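Local structure of site-specific recombinase, resolvase family protein (Streptococcus pneumoniae, 3GUV) at residues E136-N139 and I140-T144. The protein probably catalyses site-specific DNA recombination as a member of the resolvase family of recombinases, cutting and rejoining DNA strands. Sequence-based numbering, arbitrary orientation.
Sequences EREN and IRIQT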
loop_
_atom_site.group_PDB
_atom_site.type_symbol
_atom_site.label_atom_id
_atom_site.label_comp_id
_atom_site.label_asym_id
_atom_site.label_seq_id
_atom_site.Cartn_x
_atom_site.Cartn_y
_atom_site.Cartn_z
ATOM N N GLU A 136 -2.414 -3.971 6.811
ATOM C CA GLU A 136 -3.216 -5.156 6.447
ATOM C C GLU A 136 -3.121 -6.249 7.505
ATOM O O GLU A 136 -4.125 -6.898 7.814
ATOM C CB GLU A 136 -2.743 -5.781 5.124
ATOM C CG GLU A 136 -2.670 -4.825 3.910
ATOM C CD GLU A 136 -2.056 -5.472 2.648
ATOM O OE1 GLU A 136 -1.124 -6.345 2.769
ATOM O OE2 GLU A 136 -2.508 -5.074 1.526
ATOM N N ARG A 137 -1.900 -6.494 8.000
ATOM C CA ARG A 137 -1.675 -7.510 9.038
ATOM C C ARG A 137 -2.486 -7.183 10.287
ATOM O O ARG A 137 -3.145 -8.044 10.822
ATOM C CB ARG A 137 -0.198 -7.626 9.429
ATOM C CG ARG A 137 0.683 -8.350 8.399
ATOM C CD ARG A 137 2.053 -8.751 9.006
ATOM N NE ARG A 137 3.031 -7.679 8.870
ATOM C CZ ARG A 137 3.690 -7.405 7.744
ATOM N NH1 ARG A 137 3.488 -8.131 6.636
ATOM N NH2 ARG A 137 4.557 -6.397 7.719
ATOM N N GLU A 138 -2.449 -5.926 10.710
ATOM C CA GLU A 138 -3.174 -5.495 11.879
ATOM C C GLU A 138 -4.692 -5.543 11.705
ATOM O O GLU A 138 -5.394 -5.926 12.617
ATOM C CB GLU A 138 -2.781 -4.091 12.272
ATOM C CG GLU A 138 -3.204 -3.810 13.658
ATOM C CD GLU A 138 -2.577 -2.589 14.218
ATOM O OE1 GLU A 138 -2.096 -1.730 13.433
ATOM O OE2 GLU A 138 -2.575 -2.493 15.457
ATOM N N ASN A 139 -5.202 -5.168 10.539
ATOM C CA ASN A 139 -6.582 -5.464 10.219
ATOM C C ASN A 139 -6.957 -6.939 10.383
ATOM O O ASN A 139 -8.043 -7.237 10.863
ATOM C CB ASN A 139 -6.936 -4.963 8.824
ATOM C CG ASN A 139 -7.068 -3.464 8.785
ATOM O OD1 ASN A 139 -7.232 -2.824 9.823
ATOM N ND2 ASN A 139 -6.984 -2.891 7.605
ATOM N N ILE A 140 -6.072 -7.844 10.002
ATOM C CA ILE A 140 -6.316 -9.298 10.143
ATOM C C ILE A 140 -6.356 -9.719 11.628
ATOM O O ILE A 140 -7.265 -10.452 12.042
ATOM C CB ILE A 140 -5.276 -10.158 9.326
ATOM C CG1 ILE A 140 -5.595 -10.132 7.809
ATOM C CG2 ILE A 140 -5.213 -11.609 9.836
ATOM C CD1 ILE A 140 -6.813 -10.957 7.393
ATOM N N ARG A 141 -5.371 -9.273 12.411
ATOM C CA ARG A 141 -5.378 -9.480 13.889
ATOM C C ARG A 141 -6.691 -8.972 14.564
ATOM O O ARG A 141 -7.264 -9.647 15.418
ATOM C CB ARG A 141 -4.131 -8.828 14.548
ATOM C CG ARG A 141 -2.781 -9.463 14.073
ATOM C CD ARG A 141 -1.546 -9.057 14.890
ATOM N NE ARG A 141 -1.183 -7.651 14.674
ATOM C CZ ARG A 141 -0.188 -7.194 13.896
ATOM N NH1 ARG A 141 0.621 -8.013 13.230
ATOM N NH2 ARG A 141 0.006 -5.882 13.793
ATOM N N ILE A 142 -7.145 -7.783 14.177
ATOM C CA ILE A 142 -8.378 -7.206 14.731
ATOM C C ILE A 142 -9.602 -8.063 14.369
ATOM O O ILE A 142 -10.450 -8.340 15.237
ATOM C CB ILE A 142 -8.580 -5.727 14.272
ATOM C CG1 ILE A 142 -7.556 -4.818 14.956
ATOM C CG2 ILE A 142 -10.004 -5.250 14.526
ATOM C CD1 ILE A 142 -7.583 -3.390 14.449
ATOM N N GLN A 143 -9.672 -8.517 13.114
ATOM C CA GLN A 143 -10.757 -9.423 12.703
ATOM C C GLN A 143 -10.696 -10.756 13.471
ATOM O O GLN A 143 -11.719 -11.265 13.904
ATOM C CB GLN A 143 -10.727 -9.691 11.196
ATOM C CG GLN A 143 -10.989 -8.453 10.343
ATOM C CD GLN A 143 -10.597 -8.628 8.865
ATOM O OE1 GLN A 143 -10.316 -9.747 8.408
ATOM N NE2 GLN A 143 -10.575 -7.513 8.114
ATOM N N THR A 144 -9.502 -11.322 13.633
ATOM C CA THR A 144 -9.354 -12.564 14.415
ATOM C C THR A 144 -9.772 -12.338 15.882
ATOM O O THR A 144 -10.488 -13.145 16.436
ATOM C CB THR A 144 -7.920 -13.150 14.382
ATOM O OG1 THR A 144 -7.451 -13.261 13.028
ATOM C CG2 THR A 144 -7.892 -14.525 15.043
#
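R141 folds its guanidinium back along the helix over the preceding turn, where NH2 lies 3.6 Å from E138 CB and NH1 lies 3.9 Å from R137 CB. One face of the group is turned to the backbone: the carbonyl carbon of R137 sits above its centre and the nitrogen of E138 nearer the rim. A bend at chi3 brings it there. E138 leaves the helix at an angle across the line of R141, its CG anti to the backbone N (chi1 -163°), which sets CB and CG against NH2; its carboxylate plane stands 54° from the guanidinium. OE2 of E138 is 4.6 Å from NH2 of R141, too long for a salt bridge, so any attraction is probably weak, and the carboxylate's stronger partner is R86 of the second subunit, salt-bridged to OE1.

Beneath these side chains runs the regular i to i+4 ladder of an alpha-helix. Of the four bonds between 136-139 and 140-144 the straightest is R141 N to R137 O, 3.0 Å at 168°; I142 N to E138 O closes the next. I142 packs its CG1 3.4 Å from that same E138 oxygen, and Q143 lays CG 3.2 Å from N139 O. I140 O accepts from both N and OG1 of T144, the hydroxyl standing above its carbonyl plane. All belong to helix 124-151, the long C-terminal helix of the resolvase catalytic domain, here lying against the second subunit. N139 ND2 donates a hydrogen bond to the backbone O of R89 of that subunit, and I142 packs on its I56. E136 instead turns back to its own chain, its two carboxylate oxygens accepting from the backbone nitrogens of A91 and A92.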